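PDB 3EXR: RmpD (Hexulose-6-phosphate synthase) from Streptococcus mutans, which is an enzyme of the HUMPS family and folds as a TIM barrel. Local coordinates for residues I21-V33 and I199-K213. Sequence-based numbering, arbitrary orientation.
Sequences ITAAVSVGNEVDV and ITEAKNPAGAARAFK
V27 enters as a knob among I199, T200, P205 and A209, its CG1 coming within 3.5 Å of P205 CB and 3.7 Å of I199 CG2. With CG1 anti to the carbonyl carbon, this branch reaches the opposing hole, where a compact branched residue fits. Beside it, A23 CB rests against the CB and CG2 of T200, and A209 CB lies 3.6 Å from E30 CB; A206, whose CB meets S26 O, is small enough for its CA to come 4.8 Å from V27 CA.

Beyond this apolar patch, E30 and R210 form a two-pronged salt bridge. R210 NE donates to E30 OE1 over 3.0 Å and nearly straight, at 169°, while NH2 reaches OE2. The guanidinium offers its edge, yet both oxygens are met from above the carboxylate plane, the two flat groups being turned 54° apart. Two bonds limit rotation of both ends. Further along, the long K213 side chain brings NZ to the syn side of D32 OD2 at 2.8 Å; the ammonium also bonds P6 O, and OD2 accepts from L8 N, tying this pair to the start of strand 7-12.

Near the start of helix 205-220 two waters bridge the segments: one donates to S26 OG and T200 O, the other links S26 O to A206 N. S26 OG donates back to A23 O, 2.6 Å away. N204 caps helix 205-220 through OD1 and G207 N, and P205 suits the first turn, where its missing N-H costs no helical bond.

Helices 17-27 and 205-220, whose segments 21-27 and 205-213 cross at -56°, are the first and last of the barrel's outer layer, so their contact helps close the ring; beneath, V27 and, from helix 197-200, T200 both touch V10 of strand 7-12.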
ATOM      1  N   ILE A  21      10.330   4.935  16.722  1.00  9.14           N
ATOM      2  CA  ILE A  21      11.494   4.443  17.465  1.00  9.74           C
ATOM      3  C   ILE A  21      11.211   4.519  18.963  1.00  9.61           C
ATOM      4  O   ILE A  21      11.482   3.575  19.703  1.00  9.88           O
ATOM      5  CB  ILE A  21      12.768   5.219  17.078  1.00  9.27           C
ATOM      6  CG1 ILE A  21      13.113   4.963  15.587  1.00 10.54           C
ATOM      7  CG2 ILE A  21      13.946   4.833  17.989  1.00  8.99           C
ATOM      8  CD1 ILE A  21      14.264   5.781  15.054  1.00 13.51           C
ATOM      9  N   THR A  22      10.605   5.612  19.398  1.00  9.53           N
ATOM     10  CA  THR A  22      10.347   5.755  20.840  1.00  9.64           C
ATOM     11  C   THR A  22       9.364   4.694  21.315  1.00  9.90           C
ATOM     12  O   THR A  22       9.556   4.086  22.351  1.00 10.22           O
ATOM     13  CB  THR A  22       9.881   7.165  21.185  1.00  9.70           C
ATOM     14  OG1 THR A  22      10.930   8.083  20.880  1.00 11.07           O
ATOM     15  CG2 THR A  22       9.591   7.321  22.665  1.00 11.25           C
ATOM     16  N   ALA A  23       8.317   4.458  20.533  1.00  9.72           N
ATOM     17  CA  ALA A  23       7.321   3.439  20.912  1.00  8.83           C
ATOM     18  C   ALA A  23       7.951   2.036  20.917  1.00  9.17           C
ATOM     19  O   ALA A  23       7.707   1.219  21.836  1.00 10.14           O
ATOM     20  CB  ALA A  23       6.119   3.480  19.992  1.00  8.91           C
ATOM     21  N   ALA A  24       8.750   1.733  19.895  1.00  9.58           N
ATOM     22  CA  ALA A  24       9.417   0.426  19.792  1.00  9.94           C
ATOM     23  C   ALA A  24      10.311   0.131  20.973  1.00 10.89           C
ATOM     24  O   ALA A  24      10.266  -0.967  21.542  1.00 11.57           O
ATOM     25  CB  ALA A  24      10.235   0.338  18.520  1.00 10.11           C
ATOM     26  N   VAL A  25      11.101   1.117  21.360  1.00 11.30           N
ATOM     27  CA  VAL A  25      11.996   0.951  22.507  1.00 12.09           C
ATOM     28  C   VAL A  25      11.204   0.746  23.803  1.00 11.98           C
ATOM     29  O   VAL A  25      11.629  -0.010  24.668  1.00 13.37           O
ATOM     30  CB  VAL A  25      12.999   2.128  22.604  1.00 11.88           C
ATOM     31  CG1 VAL A  25      13.801   2.076  23.928  1.00 11.99           C
ATOM     32  CG2 VAL A  25      13.958   2.084  21.430  1.00 13.02           C
ATOM     33  N   SER A  26      10.041   1.391  23.919  1.00 11.96           N
ATOM     34  CA  SER A  26       9.218   1.283  25.137  1.00 12.36           C
ATOM     35  C   SER A  26       8.659  -0.103  25.398  1.00 12.28           C
ATOM     36  O   SER A  26       8.427  -0.450  26.556  1.00 12.92           O
ATOM     37  CB  SER A  26       8.080   2.317  25.135  1.00 12.00           C
ATOM     38  OG  SER A  26       7.032   1.983  24.231  1.00 14.12           O
ATOM     39  N   VAL A  27       8.372  -0.864  24.334  1.00 12.54           N
ATOM     40  CA  VAL A  27       7.718  -2.173  24.457  1.00 13.13           C
ATOM     41  C   VAL A  27       8.497  -3.363  23.903  1.00 14.06           C
ATOM     42  O   VAL A  27       8.125  -4.513  24.138  1.00 14.23           O
ATOM     43  CB  VAL A  27       6.294  -2.211  23.823  1.00 13.23           C
ATOM     44  CG1 VAL A  27       5.373  -1.203  24.439  1.00 13.73           C
ATOM     45  CG2 VAL A  27       6.320  -2.061  22.318  1.00 13.67           C
ATOM     46  N   GLY A  28       9.571  -3.092  23.178  1.00 14.84           N
ATOM     47  CA  GLY A  28      10.282  -4.112  22.418  1.00 15.23           C
ATOM     48  C   GLY A  28      10.619  -5.386  23.165  1.00 15.52           C
ATOM     49  O   GLY A  28      10.395  -6.484  22.674  1.00 15.00           O
ATOM     50  N   ASN A  29      11.136  -5.249  24.371  1.00 16.26           N
ATOM     51  CA  ASN A  29      11.558  -6.410  25.131  1.00 17.56           C
ATOM     52  C   ASN A  29      10.399  -7.308  25.546  1.00 16.62           C
ATOM     53  O   ASN A  29      10.589  -8.487  25.858  1.00 17.90           O
ATOM     54  CB  ASN A  29      12.342  -5.963  26.362  1.00 18.71           C
ATOM     55  CG  ASN A  29      13.733  -5.459  26.019  1.00 24.73           C
ATOM     56  OD1 ASN A  29      14.231  -5.633  24.885  1.00 28.91           O
ATOM     57  ND2 ASN A  29      14.385  -4.843  27.004  1.00 29.64           N
ATOM     58  N   GLU A  30       9.200  -6.743  25.563  1.00 15.35           N
ATOM     59  CA  GLU A  30       8.029  -7.448  26.055  1.00 14.47           C
ATOM     60  C   GLU A  30       7.180  -8.096  24.975  1.00 14.02           C
ATOM     61  O   GLU A  30       6.265  -8.855  25.287  1.00 14.37           O
ATOM     62  CB  GLU A  30       7.160  -6.505  26.876  1.00 14.30           C
ATOM     63  CG  GLU A  30       7.884  -5.840  28.041  1.00 15.58           C
ATOM     64  CD  GLU A  30       8.391  -6.824  29.093  1.00 16.67           C
ATOM     65  OE1 GLU A  30       7.752  -7.880  29.308  1.00 16.60           O
ATOM     66  OE2 GLU A  30       9.447  -6.529  29.709  1.00 17.71           O
ATOM     67  N   VAL A  31       7.471  -7.797  23.706  1.00 11.68           N
ATOM     68  CA  VAL A  31       6.677  -8.310  22.592  1.00 11.46           C
ATOM     69  C   VAL A  31       7.469  -9.331  21.810  1.00 10.79           C
ATOM     70  O   VAL A  31       8.689  -9.434  21.967  1.00 11.99           O
ATOM     71  CB  VAL A  31       6.162  -7.161  21.649  1.00 11.15           C
ATOM     72  CG1 VAL A  31       5.434  -6.104  22.484  1.00 11.47           C
ATOM     73  CG2 VAL A  31       7.288  -6.532  20.844  1.00 12.87           C
ATOM     74  N   ASP A  32       6.765 -10.090  20.975  1.00 10.65           N
ATOM     75  CA  ASP A  32       7.376 -11.116  20.129  1.00 10.44           C
ATOM     76  C   ASP A  32       7.684 -10.601  18.725  1.00 10.83           C
ATOM     77  O   ASP A  32       8.573 -11.124  18.046  1.00 11.18           O
ATOM     78  CB  ASP A  32       6.419 -12.305  20.024  1.00 11.20           C
ATOM     79  CG  ASP A  32       6.041 -12.835  21.367  1.00 12.29           C
ATOM     80  OD1 ASP A  32       6.992 -13.215  22.088  1.00 13.18           O
ATOM     81  OD2 ASP A  32       4.844 -12.862  21.727  1.00 13.05           O
ATOM     82  N   VAL A  33       6.885  -9.643  18.272  1.00  9.98           N
ATOM     83  CA  VAL A  33       7.002  -9.140  16.893  1.00  8.79           C
ATOM     84  C   VAL A  33       6.858  -7.602  16.881  1.00  9.63           C
ATOM     85  O   VAL A  33       5.970  -7.058  17.550  1.00  8.63           O
ATOM     86  CB  VAL A  33       5.881  -9.721  15.979  1.00  9.24           C
ATOM     87  CG1 VAL A  33       6.081  -9.364  14.537  1.00  8.03           C
ATOM     88  CG2 VAL A  33       5.707 -11.238  16.157  1.00  7.52           C
ATOM     89  N   ILE A 199      -1.315  -0.196  23.739  1.00 14.16           N
ATOM     90  CA  ILE A 199      -0.143  -0.515  24.537  1.00 14.66           C
ATOM     91  C   ILE A 199       0.918   0.592  24.550  1.00 14.45           C
ATOM     92  O   ILE A 199       1.479   0.897  25.599  1.00 14.38           O
ATOM     93  CB  ILE A 199       0.445  -1.864  24.101  1.00 15.00           C
ATOM     94  CG1 ILE A 199      -0.488  -3.001  24.526  1.00 15.12           C
ATOM     95  CG2 ILE A 199       1.786  -2.078  24.703  1.00 15.11           C
ATOM     96  CD1 ILE A 199      -0.083  -4.300  23.970  1.00 18.45           C
ATOM     97  N   THR A 200       1.220   1.193  23.412  1.00 13.60           N
ATOM     98  CA  THR A 200       2.370   2.115  23.367  1.00 14.06           C
ATOM     99  C   THR A 200       2.060   3.477  23.971  1.00 14.73           C
ATOM    100  O   THR A 200       2.972   4.179  24.353  1.00 14.98           O
ATOM    101  CB  THR A 200       2.919   2.308  21.937  1.00 13.04           C
ATOM    102  OG1 THR A 200       1.886   2.834  21.108  1.00 13.43           O
ATOM    103  CG2 THR A 200       3.382   0.995  21.357  1.00 15.22           C
ATOM    104  N   GLU A 201       0.779   3.821  24.080  1.00 15.47           N
ATOM    105  CA  GLU A 201       0.353   5.071  24.750  1.00 17.00           C
ATOM    106  C   GLU A 201      -0.079   4.859  26.191  1.00 16.92           C
ATOM    107  O   GLU A 201      -0.588   5.792  26.824  1.00 17.34           O
ATOM    108  CB  GLU A 201      -0.800   5.726  23.979  1.00 18.12           C
ATOM    109  CG  GLU A 201      -0.411   6.226  22.611  1.00 21.36           C
ATOM    110  CD  GLU A 201      -1.548   6.909  21.878  1.00 25.17           C
ATOM    111  OE1 GLU A 201      -2.734   6.855  22.299  1.00 27.00           O
ATOM    112  OE2 GLU A 201      -1.252   7.518  20.848  1.00 27.80           O
ATOM    113  N   ALA A 202       0.089   3.645  26.702  1.00 16.78           N
ATOM    114  CA  ALA A 202      -0.294   3.351  28.088  1.00 16.84           C
ATOM    115  C   ALA A 202       0.677   4.038  29.027  1.00 17.20           C
ATOM    116  O   ALA A 202       1.755   4.458  28.608  1.00 17.16           O
ATOM    117  CB  ALA A 202      -0.348   1.832  28.359  1.00 17.03           C
ATOM    118  N   LYS A 203       0.286   4.174  30.294  1.00 17.80           N
ATOM    119  CA  LYS A 203       1.127   4.854  31.270  1.00 18.16           C
ATOM    120  C   LYS A 203       2.463   4.145  31.396  1.00 18.06           C
ATOM    121  O   LYS A 203       3.513   4.778  31.420  1.00 19.19           O
ATOM    122  CB  LYS A 203       0.413   4.943  32.640  1.00 18.52           C
ATOM    123  N   ASN A 204       2.416   2.819  31.460  1.00 17.33           N
ATOM    124  CA  ASN A 204       3.610   2.001  31.423  1.00 16.44           C
ATOM    125  C   ASN A 204       3.520   0.983  30.281  1.00 15.44           C
ATOM    126  O   ASN A 204       3.011  -0.138  30.455  1.00 14.61           O
ATOM    127  CB  ASN A 204       3.793   1.284  32.750  1.00 17.19           C
ATOM    128  CG  ASN A 204       5.013   0.378  32.770  1.00 18.28           C
ATOM    129  OD1 ASN A 204       5.792   0.295  31.818  1.00 20.92           O
ATOM    130  ND2 ASN A 204       5.177  -0.322  33.875  1.00 22.02           N
ATOM    131  N   PRO A 205       3.972   1.380  29.095  1.00 14.74           N
ATOM    132  CA  PRO A 205       3.835   0.501  27.940  1.00 13.70           C
ATOM    133  C   PRO A 205       4.431  -0.886  28.152  1.00 13.27           C
ATOM    134  O   PRO A 205       3.781  -1.874  27.809  1.00 13.11           O
ATOM    135  CB  PRO A 205       4.552   1.283  26.829  1.00 14.25           C
ATOM    136  CG  PRO A 205       4.450   2.678  27.268  1.00 14.95           C
ATOM    137  CD  PRO A 205       4.620   2.657  28.731  1.00 14.61           C
ATOM    138  N   ALA A 206       5.609  -0.984  28.760  1.00 12.93           N
ATOM    139  CA  ALA A 206       6.203  -2.286  28.986  1.00 13.09           C
ATOM    140  C   ALA A 206       5.328  -3.175  29.903  1.00 13.45           C
ATOM    141  O   ALA A 206       5.180  -4.371  29.657  1.00 12.94           O
ATOM    142  CB  ALA A 206       7.629  -2.127  29.513  1.00 13.16           C
ATOM    143  N   GLY A 207       4.754  -2.567  30.941  1.00 13.16           N
ATOM    144  CA  GLY A 207       3.882  -3.269  31.882  1.00 13.52           C
ATOM    145  C   GLY A 207       2.609  -3.715  31.174  1.00 13.26           C
ATOM    146  O   GLY A 207       2.172  -4.845  31.352  1.00 12.89           O
ATOM    147  N   ALA A 208       2.053  -2.850  30.318  1.00 12.63           N
ATOM    148  CA  ALA A 208       0.829  -3.181  29.583  1.00 12.87           C
ATOM    149  C   ALA A 208       1.081  -4.304  28.586  1.00 12.67           C
ATOM    150  O   ALA A 208       0.280  -5.230  28.482  1.00 13.95           O
ATOM    151  CB  ALA A 208       0.244  -1.958  28.929  1.00 12.72           C
ATOM    152  N   ALA A 209       2.234  -4.261  27.929  1.00 12.03           N
ATOM    153  CA  ALA A 209       2.643  -5.317  27.010  1.00 11.93           C
ATOM    154  C   ALA A 209       2.795  -6.645  27.744  1.00 12.37           C
ATOM    155  O   ALA A 209       2.271  -7.669  27.295  1.00 12.37           O
ATOM    156  CB  ALA A 209       3.952  -4.947  26.274  1.00 10.73           C
ATOM    157  N   ARG A 210       3.483  -6.627  28.890  1.00 11.98           N
ATOM    158  CA  ARG A 210       3.646  -7.862  29.652  1.00 12.47           C
ATOM    159  C   ARG A 210       2.312  -8.416  30.154  1.00 12.71           C
ATOM    160  O   ARG A 210       2.143  -9.633  30.184  1.00 13.42           O
ATOM    161  CB  ARG A 210       4.609  -7.659  30.815  1.00 12.42           C
ATOM    162  CG  ARG A 210       4.994  -8.948  31.471  1.00 13.59           C
ATOM    163  CD  ARG A 210       5.858  -8.703  32.684  1.00 14.65           C
ATOM    164  NE  ARG A 210       7.156  -8.208  32.243  1.00 15.08           N
ATOM    165  CZ  ARG A 210       8.094  -7.731  33.057  1.00 17.11           C
ATOM    166  NH1 ARG A 210       7.898  -7.723  34.368  1.00 15.08           N
ATOM    167  NH2 ARG A 210       9.230  -7.293  32.576  1.00 17.65           N
ATOM    168  N   ALA A 211       1.387  -7.548  30.571  1.00 13.11           N
ATOM    169  CA  ALA A 211       0.075  -8.010  31.072  1.00 13.63           C
ATOM    170  C   ALA A 211      -0.709  -8.688  29.952  1.00 14.17           C
ATOM    171  O   ALA A 211      -1.383  -9.685  30.172  1.00 14.37           O
ATOM    172  CB  ALA A 211      -0.707  -6.875  31.638  1.00 13.79           C
ATOM    173  N   PHE A 212      -0.572  -8.155  28.734  1.00 14.04           N
ATOM    174  CA  PHE A 212      -1.252  -8.696  27.573  1.00 14.21           C
ATOM    175  C   PHE A 212      -0.696 -10.101  27.293  1.00 14.57           C
ATOM    176  O   PHE A 212      -1.462 -11.057  27.119  1.00 14.78           O
ATOM    177  CB  PHE A 212      -1.016  -7.744  26.388  1.00 14.12           C
ATOM    178  CG  PHE A 212      -1.938  -7.948  25.211  1.00 14.36           C
ATOM    179  CD1 PHE A 212      -2.906  -7.002  24.910  1.00 16.10           C
ATOM    180  CD2 PHE A 212      -1.755  -9.009  24.345  1.00 15.36           C
ATOM    181  CE1 PHE A 212      -3.731  -7.165  23.793  1.00 17.24           C
ATOM    182  CE2 PHE A 212      -2.582  -9.174  23.227  1.00 16.45           C
ATOM    183  CZ  PHE A 212      -3.565  -8.235  22.958  1.00 16.20           C
ATOM    184  N   LYS A 213       0.634 -10.241  27.320  1.00 14.62           N
ATOM    185  CA  LYS A 213       1.264 -11.530  27.075  1.00 15.27           C
ATOM    186  C   LYS A 213       0.952 -12.528  28.222  1.00 14.60           C
ATOM    187  O   LYS A 213       0.786 -13.742  27.965  1.00 14.83           O
ATOM    188  CB  LYS A 213       2.774 -11.343  26.825  1.00 15.16           C
ATOM    189  CG  LYS A 213       3.518 -12.590  26.446  1.00 18.38           C
ATOM    190  CD  LYS A 213       3.386 -12.897  24.957  1.00 20.55           C
ATOM    191  CE  LYS A 213       3.730 -14.346  24.675  1.00 20.92           C
ATOM    192  NZ  LYS A 213       3.449 -14.717  23.258  1.00 19.79           N
TER
HETATM  193  O   HOH W   1       5.614   4.282  24.038  1.00 16.17           O
HETATM  194  O   HOH W   2       7.864   1.167  28.797  1.00 20.81           O